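Local coordinates for glycosyl hydrolase family 2, TIM barrel domain protein (Parabacteroides merdae ATCC 43184, PDB 6DXU) that probably hydrolyses beta-glucuronide bonds, as a gut bacterial beta-glucuronidase of glycoside hydrolase family 2, at residues 70-75 against 187-193; 496-501 against 581-585; 675-679 against 691-695. All blocks are in the same frame, centred on the assembly; numbering follows the deposited sequence.

Interaction 1: 70-75 against 187-193; sequences LPHCFN and YGGLYRY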
loop_
_atom_site.group_PDB
_atom_site.type_symbol
_atom_site.label_atom_id
_atom_site.label_comp_id
_atom_site.label_asym_id
_atom_site.label_seq_id
_atom_site.Cartn_x
_atom_site.Cartn_y
_atom_site.Cartn_z
ATOM N N LEU D 70 13.576 4.279 -33.927
ATOM C CA LEU D 70 12.744 5.274 -33.260
ATOM C C LEU D 70 12.809 6.595 -34.019
ATOM O O LEU D 70 13.781 6.865 -34.729
ATOM C CB LEU D 70 13.210 5.482 -31.807
ATOM C CG LEU D 70 13.172 4.300 -30.839
ATOM C CD1 LEU D 70 13.484 4.793 -29.406
ATOM C CD2 LEU D 70 11.828 3.614 -30.903
ATOM N N PRO D 71 11.775 7.447 -33.913
ATOM C CA PRO D 71 10.550 7.290 -33.123
ATOM C C PRO D 71 9.610 6.234 -33.700
ATOM O O PRO D 71 9.657 5.923 -34.890
ATOM C CB PRO D 71 9.918 8.677 -33.170
ATOM C CG PRO D 71 10.385 9.248 -34.467
ATOM C CD PRO D 71 11.793 8.716 -34.662
ATOM N N HIS D 72 8.780 5.679 -32.829
ATOM C CA HIS D 72 7.938 4.542 -33.154
ATOM C C HIS D 72 6.616 4.681 -32.430
ATOM O O HIS D 72 6.581 5.108 -31.268
ATOM C CB HIS D 72 8.606 3.232 -32.732
ATOM C CG HIS D 72 7.731 2.025 -32.905
ATOM N ND1 HIS D 72 6.955 1.511 -31.889
ATOM C CD2 HIS D 72 7.513 1.236 -33.982
ATOM C CE1 HIS D 72 6.312 0.443 -32.328
ATOM N NE2 HIS D 72 6.622 0.262 -33.602
ATOM N N CYS D 73 5.540 4.271 -33.098
ATOM C CA CYS D 73 4.204 4.295 -32.517
ATOM C C CYS D 73 3.569 2.916 -32.650
ATOM O O CYS D 73 3.656 2.290 -33.720
ATOM C CB CYS D 73 3.343 5.369 -33.201
ATOM S SG CYS D 73 1.667 5.455 -32.550
ATOM N N PHE D 74 2.945 2.438 -31.555
ATOM C CA PHE D 74 2.261 1.144 -31.577
ATOM C C PHE D 74 1.290 1.039 -32.740
ATOM O O PHE D 74 1.022 -0.062 -33.232
ATOM C CB PHE D 74 1.424 0.914 -30.308
ATOM C CG PHE D 74 2.195 0.822 -29.015
ATOM C CD1 PHE D 74 3.574 0.783 -28.981
ATOM C CD2 PHE D 74 1.492 0.723 -27.811
ATOM C CE1 PHE D 74 4.247 0.679 -27.765
ATOM C CE2 PHE D 74 2.157 0.603 -26.594
ATOM C CZ PHE D 74 3.535 0.583 -26.575
ATOM N N ASN D 75 0.720 2.169 -33.154
ATOM C CA ASN D 75 -0.486 2.219 -33.966
ATOM C C ASN D 75 -0.218 2.719 -35.378
ATOM O O ASN D 75 -1.135 3.228 -36.031
ATOM C CB ASN D 75 -1.504 3.115 -33.277
ATOM C CG ASN D 75 -1.695 2.731 -31.824
ATOM O OD1 ASN D 75 -1.261 3.441 -30.910
ATOM N ND2 ASN D 75 -2.333 1.595 -31.606
ATOM N N TYR D 187 -2.439 7.586 -28.659
ATOM C CA TYR D 187 -1.430 6.710 -29.231
ATOM C C TYR D 187 -0.493 6.167 -28.161
ATOM O O TYR D 187 -0.363 6.721 -27.063
ATOM C CB TYR D 187 -0.626 7.473 -30.273
ATOM C CG TYR D 187 -1.257 7.565 -31.638
ATOM C CD1 TYR D 187 -1.780 6.427 -32.270
ATOM C CD2 TYR D 187 -1.258 8.774 -32.343
ATOM C CE1 TYR D 187 -2.320 6.507 -33.562
ATOM C CE2 TYR D 187 -1.792 8.862 -33.648
ATOM C CZ TYR D 187 -2.316 7.730 -34.237
ATOM O OH TYR D 187 -2.841 7.802 -35.506
ATOM N N GLY D 188 0.193 5.079 -28.498
ATOM C CA GLY D 188 1.136 4.455 -27.588
ATOM C C GLY D 188 2.518 4.378 -28.201
ATOM O O GLY D 188 2.661 4.277 -29.424
ATOM N N GLY D 189 3.537 4.457 -27.347
ATOM C CA GLY D 189 4.901 4.135 -27.720
ATOM C C GLY D 189 5.848 5.321 -27.629
ATOM O O GLY D 189 5.487 6.425 -27.218
ATOM N N LEU D 190 7.092 5.060 -28.038
ATOM C CA LEU D 190 8.169 6.055 -28.011
ATOM C C LEU D 190 8.093 6.895 -29.286
ATOM O O LEU D 190 8.966 6.863 -30.161
ATOM C CB LEU D 190 9.524 5.365 -27.861
ATOM C CG LEU D 190 9.794 4.719 -26.488
ATOM C CD1 LEU D 190 11.114 3.912 -26.462
ATOM C CD2 LEU D 190 9.799 5.765 -25.379
ATOM N N TYR D 191 7.004 7.662 -29.386
ATOM C CA TYR D 191 6.657 8.283 -30.657
ATOM C C TYR D 191 7.246 9.680 -30.843
ATOM O O TYR D 191 7.058 10.274 -31.912
ATOM C CB TYR D 191 5.135 8.321 -30.846
ATOM C CG TYR D 191 4.289 8.794 -29.671
ATOM C CD1 TYR D 191 3.160 8.072 -29.271
ATOM C CD2 TYR D 191 4.550 9.999 -29.032
ATOM C CE1 TYR D 191 2.341 8.531 -28.226
ATOM C CE2 TYR D 191 3.754 10.461 -27.987
ATOM C CZ TYR D 191 2.649 9.728 -27.590
ATOM O OH TYR D 191 1.858 10.194 -26.559
ATOM N N ARG D 192 7.963 10.213 -29.855
ATOM C CA ARG D 192 8.821 11.370 -30.063
ATOM C C ARG D 192 10.230 10.963 -29.665
ATOM O O ARG D 192 10.419 9.988 -28.939
ATOM C CB ARG D 192 8.391 12.592 -29.232
ATOM C CG ARG D 192 7.013 13.136 -29.569
ATOM C CD ARG D 192 6.808 14.464 -28.843
ATOM N NE ARG D 192 5.399 14.859 -28.844
ATOM C CZ ARG D 192 4.823 15.553 -27.873
ATOM N NH1 ARG D 192 5.534 15.922 -26.814
ATOM N NH2 ARG D 192 3.539 15.868 -27.962
ATOM N N TYR D 193 11.213 11.719 -30.150
ATOM C CA TYR D 193 12.611 11.367 -29.945
ATOM C C TYR D 193 12.926 11.121 -28.483
ATOM O O TYR D 193 12.501 11.867 -27.594
ATOM C CB TYR D 193 13.534 12.472 -30.447
ATOM C CG TYR D 193 13.550 12.605 -31.949
ATOM C CD1 TYR D 193 13.970 11.546 -32.757
ATOM C CD2 TYR D 193 13.119 13.768 -32.561
ATOM C CE1 TYR D 193 13.975 11.662 -34.141
ATOM C CE2 TYR D 193 13.129 13.894 -33.960
ATOM C CZ TYR D 193 13.557 12.843 -34.731
ATOM O OH TYR D 193 13.562 12.955 -36.112
#

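Interaction 2: 496-501 against 581-585; sequences YKSISE and TMPWL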
loop_
_atom_site.group_PDB
_atom_site.type_symbol
_atom_site.label_atom_id
_atom_site.label_comp_id
_atom_site.label_asym_id
_atom_site.label_seq_id
_atom_site.Cartn_x
_atom_site.Cartn_y
_atom_site.Cartn_z
ATOM N N TYR D 496 -22.315 32.046 -41.337
ATOM C CA TYR D 496 -21.094 32.126 -40.534
ATOM C C TYR D 496 -20.938 33.498 -39.872
ATOM O O TYR D 496 -20.709 33.594 -38.659
ATOM C CB TYR D 496 -19.879 31.809 -41.412
ATOM C CG TYR D 496 -18.571 32.344 -40.857
ATOM C CD1 TYR D 496 -17.907 33.405 -41.479
ATOM C CD2 TYR D 496 -18.020 31.811 -39.700
ATOM C CE1 TYR D 496 -16.711 33.902 -40.970
ATOM C CE2 TYR D 496 -16.841 32.303 -39.179
ATOM C CZ TYR D 496 -16.193 33.345 -39.816
ATOM O OH TYR D 496 -15.013 33.830 -39.294
ATOM N N LYS D 497 -21.058 34.574 -40.651
ATOM C CA LYS D 497 -20.803 35.908 -40.109
ATOM C C LYS D 497 -21.813 36.271 -39.026
ATOM O O LYS D 497 -21.439 36.778 -37.956
ATOM C CB LYS D 497 -20.827 36.944 -41.232
ATOM C CG LYS D 497 -20.554 38.368 -40.762
ATOM C CD LYS D 497 -20.394 39.285 -41.953
ATOM C CE LYS D 497 -20.301 40.737 -41.544
ATOM N NZ LYS D 497 -19.994 41.573 -42.750
ATOM N N SER D 498 -23.101 36.019 -39.274
ATOM C CA SER D 498 -24.109 36.393 -38.283
ATOM C C SER D 498 -23.957 35.578 -36.999
ATOM O O SER D 498 -24.128 36.113 -35.893
ATOM C CB SER D 498 -25.515 36.241 -38.864
ATOM O OG SER D 498 -25.831 34.888 -39.111
ATOM N N ILE D 499 -23.665 34.278 -37.117
ATOM C CA ILE D 499 -23.441 33.482 -35.913
ATOM C C ILE D 499 -22.244 34.023 -35.140
ATOM O O ILE D 499 -22.278 34.128 -33.908
ATOM C CB ILE D 499 -23.267 31.991 -36.260
ATOM C CG1 ILE D 499 -24.558 31.428 -36.854
ATOM C CG2 ILE D 499 -22.894 31.193 -34.996
ATOM C CD1 ILE D 499 -24.401 30.034 -37.451
ATOM N N SER D 500 -21.170 34.376 -35.856
ATOM C CA SER D 500 -19.983 34.931 -35.208
ATOM C C SER D 500 -20.292 36.251 -34.501
ATOM O O SER D 500 -19.820 36.490 -33.381
ATOM C CB SER D 500 -18.866 35.125 -36.239
ATOM O OG SER D 500 -18.470 33.899 -36.848
ATOM N N GLU D 501 -21.087 37.120 -35.137
ATOM C CA GLU D 501 -21.470 38.385 -34.506
ATOM C C GLU D 501 -22.234 38.145 -33.211
ATOM O O GLU D 501 -22.002 38.825 -32.200
ATOM C CB GLU D 501 -22.311 39.219 -35.475
ATOM C CG GLU D 501 -21.503 39.869 -36.591
ATOM C CD GLU D 501 -22.387 40.447 -37.684
ATOM O OE1 GLU D 501 -23.583 40.084 -37.750
ATOM O OE2 GLU D 501 -21.878 41.241 -38.503
ATOM N N THR D 581 -14.580 41.456 -43.964
ATOM C CA THR D 581 -15.549 42.482 -43.586
ATOM C C THR D 581 -15.915 42.421 -42.107
ATOM O O THR D 581 -16.984 42.902 -41.715
ATOM C CB THR D 581 -16.809 42.370 -44.451
ATOM O OG1 THR D 581 -17.534 41.182 -44.105
ATOM C CG2 THR D 581 -16.441 42.331 -45.930
ATOM N N MET D 582 -15.066 41.812 -41.275
ATOM C CA MET D 582 -15.336 41.631 -39.850
ATOM C C MET D 582 -14.179 42.268 -39.089
ATOM O O MET D 582 -13.291 41.566 -38.580
ATOM C CB MET D 582 -15.499 40.149 -39.514
ATOM C CG MET D 582 -16.693 39.515 -40.215
ATOM S SD MET D 582 -16.671 37.705 -40.326
ATOM C CE MET D 582 -17.073 37.214 -38.645
ATOM N N PRO D 583 -14.146 43.601 -39.000
ATOM C CA PRO D 583 -12.959 44.262 -38.436
ATOM C C PRO D 583 -12.791 44.036 -36.942
ATOM O O PRO D 583 -11.679 44.219 -36.432
ATOM C CB PRO D 583 -13.186 45.745 -38.779
ATOM C CG PRO D 583 -14.673 45.882 -38.860
ATOM C CD PRO D 583 -15.188 44.566 -39.406
ATOM N N TRP D 584 -13.850 43.637 -36.237
ATOM C CA TRP D 584 -13.834 43.373 -34.803
ATOM C C TRP D 584 -13.299 41.987 -34.457
ATOM O O TRP D 584 -13.144 41.680 -33.269
ATOM C CB TRP D 584 -15.258 43.501 -34.246
ATOM C CG TRP D 584 -16.220 42.729 -35.095
ATOM C CD1 TRP D 584 -16.959 43.206 -36.141
ATOM C CD2 TRP D 584 -16.496 41.323 -35.017
ATOM N NE1 TRP D 584 -17.698 42.192 -36.700
ATOM C CE2 TRP D 584 -17.435 41.026 -36.030
ATOM C CE3 TRP D 584 -16.062 40.294 -34.173
ATOM C CZ2 TRP D 584 -17.938 39.740 -36.233
ATOM C CZ3 TRP D 584 -16.573 39.000 -34.377
ATOM C CH2 TRP D 584 -17.495 38.744 -35.400
ATOM N N LEU D 585 -13.025 41.153 -35.460
ATOM C CA LEU D 585 -12.736 39.743 -35.248
ATOM C C LEU D 585 -11.275 39.540 -34.868
ATOM O O LEU D 585 -10.372 39.990 -35.579
ATOM C CB LEU D 585 -13.063 38.952 -36.515
ATOM C CG LEU D 585 -12.717 37.468 -36.521
ATOM C CD1 LEU D 585 -13.544 36.706 -35.472
ATOM C CD2 LEU D 585 -12.937 36.907 -37.922
#

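Interaction 3: 675-679 against 691-695; sequences SQGVK and LRWNC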
loop_
_atom_site.group_PDB
_atom_site.type_symbol
_atom_site.label_atom_id
_atom_site.label_comp_id
_atom_site.label_asym_id
_atom_site.label_seq_id
_atom_site.Cartn_x
_atom_site.Cartn_y
_atom_site.Cartn_z
ATOM N N SER D 675 -8.945 31.994 -75.760
ATOM C CA SER D 675 -9.145 32.876 -74.619
ATOM C C SER D 675 -10.619 32.950 -74.240
ATOM O O SER D 675 -11.501 33.006 -75.100
ATOM C CB SER D 675 -8.623 34.279 -74.916
ATOM O OG SER D 675 -9.016 35.176 -73.884
ATOM N N GLN D 676 -10.881 32.913 -72.933
ATOM C CA GLN D 676 -12.216 33.102 -72.386
ATOM C C GLN D 676 -12.370 34.456 -71.714
ATOM O O GLN D 676 -13.385 34.698 -71.055
ATOM C CB GLN D 676 -12.543 31.984 -71.394
ATOM C CG GLN D 676 -12.305 30.608 -71.961
ATOM C CD GLN D 676 -13.262 30.290 -73.092
ATOM O OE1 GLN D 676 -14.483 30.304 -72.916
ATOM N NE2 GLN D 676 -12.710 29.990 -74.261
ATOM N N GLY D 677 -11.383 35.333 -71.850
ATOM C CA GLY D 677 -11.478 36.671 -71.312
ATOM C C GLY D 677 -10.700 36.840 -70.015
ATOM O O GLY D 677 -10.424 35.884 -69.280
ATOM N N VAL D 678 -10.349 38.088 -69.740
ATOM C CA VAL D 678 -9.643 38.489 -68.529
ATOM C C VAL D 678 -10.664 38.856 -67.468
ATOM O O VAL D 678 -11.660 39.526 -67.760
ATOM C CB VAL D 678 -8.703 39.671 -68.835
ATOM C CG1 VAL D 678 -7.965 40.133 -67.582
ATOM C CG2 VAL D 678 -7.723 39.289 -69.938
ATOM N N LYS D 679 -10.426 38.422 -66.228
ATOM C CA LYS D 679 -11.265 38.813 -65.105
ATOM C C LYS D 679 -10.396 39.380 -63.992
ATOM O O LYS D 679 -9.234 39.001 -63.832
ATOM C CB LYS D 679 -12.101 37.645 -64.591
ATOM C CG LYS D 679 -13.017 37.113 -65.679
ATOM C CD LYS D 679 -14.302 36.542 -65.145
ATOM C CE LYS D 679 -15.244 36.234 -66.309
ATOM N NZ LYS D 679 -16.389 35.386 -65.893
ATOM N N LEU D 691 -12.878 35.287 -60.019
ATOM C CA LEU D 691 -12.101 34.560 -61.020
ATOM C C LEU D 691 -12.810 33.246 -61.346
ATOM O O LEU D 691 -12.370 32.148 -61.010
ATOM C CB LEU D 691 -10.672 34.349 -60.533
ATOM C CG LEU D 691 -9.952 35.630 -60.097
ATOM C CD1 LEU D 691 -8.549 35.305 -59.618
ATOM C CD2 LEU D 691 -9.882 36.684 -61.231
ATOM N N ARG D 692 -13.974 33.389 -61.976
ATOM C CA ARG D 692 -14.739 32.247 -62.440
ATOM C C ARG D 692 -15.194 32.487 -63.874
ATOM O O ARG D 692 -15.393 33.630 -64.300
ATOM C CB ARG D 692 -15.932 31.959 -61.539
ATOM C CG ARG D 692 -16.864 33.127 -61.367
ATOM C CD ARG D 692 -18.068 32.776 -60.503
ATOM N NE ARG D 692 -18.974 33.921 -60.451
ATOM C CZ ARG D 692 -18.770 35.003 -59.699
ATOM N NH1 ARG D 692 -17.702 35.081 -58.913
ATOM N NH2 ARG D 692 -19.634 36.011 -59.732
ATOM N N TRP D 693 -15.322 31.385 -64.619
ATOM C CA TRP D 693 -15.732 31.386 -66.020
ATOM C C TRP D 693 -16.730 30.258 -66.232
ATOM O O TRP D 693 -16.809 29.319 -65.438
ATOM C CB TRP D 693 -14.549 31.192 -66.976
ATOM C CG TRP D 693 -13.567 32.327 -67.071
ATOM C CD1 TRP D 693 -13.461 33.234 -68.092
ATOM C CD2 TRP D 693 -12.531 32.659 -66.130
ATOM N NE1 TRP D 693 -12.432 34.113 -67.843
ATOM C CE2 TRP D 693 -11.844 33.784 -66.647
ATOM C CE3 TRP D 693 -12.116 32.115 -64.904
ATOM C CZ2 TRP D 693 -10.771 34.377 -65.979
ATOM C CZ3 TRP D 693 -11.049 32.706 -64.237
ATOM C CH2 TRP D 693 -10.387 33.827 -64.781
ATOM N N ASN D 694 -17.526 30.362 -67.293
ATOM C CA ASN D 694 -18.415 29.274 -67.692
ATOM C C ASN D 694 -18.095 28.960 -69.149
ATOM O O ASN D 694 -18.327 29.799 -70.029
ATOM C CB ASN D 694 -19.875 29.665 -67.494
ATOM C CG ASN D 694 -20.258 29.733 -66.020
ATOM O OD1 ASN D 694 -19.968 30.722 -65.341
ATOM N ND2 ASN D 694 -20.905 28.696 -65.523
ATOM N N CYS D 695 -17.544 27.770 -69.401
ATOM C CA CYS D 695 -16.930 27.456 -70.683
ATOM C C CYS D 695 -17.398 26.109 -71.209
ATOM O O CYS D 695 -17.694 25.188 -70.445
ATOM C CB CYS D 695 -15.408 27.434 -70.573
ATOM S SG CYS D 695 -14.743 28.842 -69.733
#

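Interaction 1: 70-75 against 187-193
The ring of F74 carries the backbone of G188 and G189 on one face. The peptide between the two glycines lies across the middle of that face, with G188 C 3.6 Å above the ring plane. Both alpha carbons make CH-pi contacts, G189 CA lying 4.0 Å from the centroid of the F74 ring. Neither glycine has a side chain, which lets their backbone lie this close. The Y187 ring meets N75 OD1 at its edge, in the ring plane, while C73 SG approaches obliquely as a sulfur-aromatic contact, 4.1 Å from the Y187 centroid. Over one face of the Y191 ring, towards its rim, lies G189 O. The sulfur of C73 reaches Y187 with chi1 at 180°, opposite the backbone N of C73, and also accepts a bond from N75 N. N75 OD1 accepts G188 N at 3.3 Å, nearly along its C=O axis. Two backbone bonds join the loops: H72 N to L190 O at 2.9 Å and F74 N to G188 O at 2.8 Å. P71, after a cis peptide, sets CD against CE1 of Y193. A serine in place of F74 would probably uncover the G188-G189 peptide and open a gap beside C168. N75 ND2 bonds D78, one of the residues at a bound sodium ion, and the N75 side chain lies about 8 Å from that ion. Strands 90-97 and 162-169 flank the two loops within the sugar-binding domain: Y93 touches L70 and F74, and C168 touches F74 and L190.

Interaction 2: 496-501 against 581-585
K497 NZ donates to T581 OG1 at 2.8 Å, the shortest approach between helix 496-501 and the loop 581-585. A weak second bond runs from K497 NZ to T581 O at 3.4 Å. The lysine is fully extended, with CG opposite the backbone N (chi1 -179°), and it meets the threonine side chain almost perpendicularly. On its way the lysine lies alongside M582, each heading for the other's backbone, with K497 CG 4.0 Å from M582 SD. M582 is the apolar centre of the contact. Its sulfur meets the Y496 ring obliquely, SD lying 3.9 Å from Y496 CE1, a Met-aromatic contact. The chain then bends at chi3 (75°), which carries the methyl CE of M582 towards the helix, 3.7 Å from S500 CB. W584 covers the next turn of the helix. Its CZ2 lies 3.6 Å from E501 CG, and S500 CB sits in the plane of the indole at its edge. One indole face packs on CB atoms of its own segment, those of M582 and L585.

Further bonds position these groups. S500 OG donates to Y496 O, which also accepts S500 N, so one carbonyl takes two donors from the same serine. T581 OG1 bonds E578 O at the end of the preceding helix, and Y496 OH bonds Q579. The Y496 ring also meets H575 of helix 565-579. L585 O accepts from R324 of strand 323-331.

The loop forms a type I beta turn from M582 to L585, closed by L585 N to M582 O at 3.2 Å. It links helix 565-579 to strand 587-589, a helix-to-strand return of the kind found in TIM barrels, and here it packs against helix 496-504.

Interaction 3: 675-679 against 691-695
K679 lies along the indole of W693 between the two sheets of a beta-sandwich in the DUF4982 region. Strand 674-680 is at the edge of one sheet and strand 692-696 at the edge of the other. The short segments run nearly antiparallel, at 162°, with axes 8.5 Å apart, and side chains reach across to the other strand's side chains and carbonyls. K679 CB meets W693 CZ2 and, at 4.1 Å, L691 CD2. K679 CG lies 3.2 Å above the indole plane of W693, near the rim. A bend at chi2 (-149°) then turns the chain over the ring. CD packs against W693 CE2 and R692 O. CE makes a CH-pi contact over the five-membered ring. K679 NZ stands over the same W693 ring in a cation-pi contact, 4.4 Å from its centroid. K679 NZ also donates to R692 O at 2.6 Å, in the carbonyl plane, so two interactions hold the ammonium. The guanidinium of R692 points elsewhere, to D685. At the edge of the indole, Q676 O lies in plane beside CD1, and Q676 CB packs on the same carbon. W693 NE1 donates to G677 O at 3.0 Å, the acceptor lying 17° out of the indole plane.

How the interactions relate
From the N terminus the three contacts follow in series, and none nests in or crosses another. Interaction 1 comes first and closes a span of 111 residues within the sugar-binding domain, joining the loop after strand 66-68 to the one before strand 194-199. Interaction 2 closes 79 residues, bringing helix 496-504 against the loop that leads into strand 587-589 of the barrel sheet. Interaction 3 closes the shortest span, 11 residues, and joins two sheets of the DUF4982 region. Interactions 2 and 3 come within about 15 Å at their nearest atoms. Interaction 1 lies across the chain's centre from both, about 41 and 50 Å away between centres.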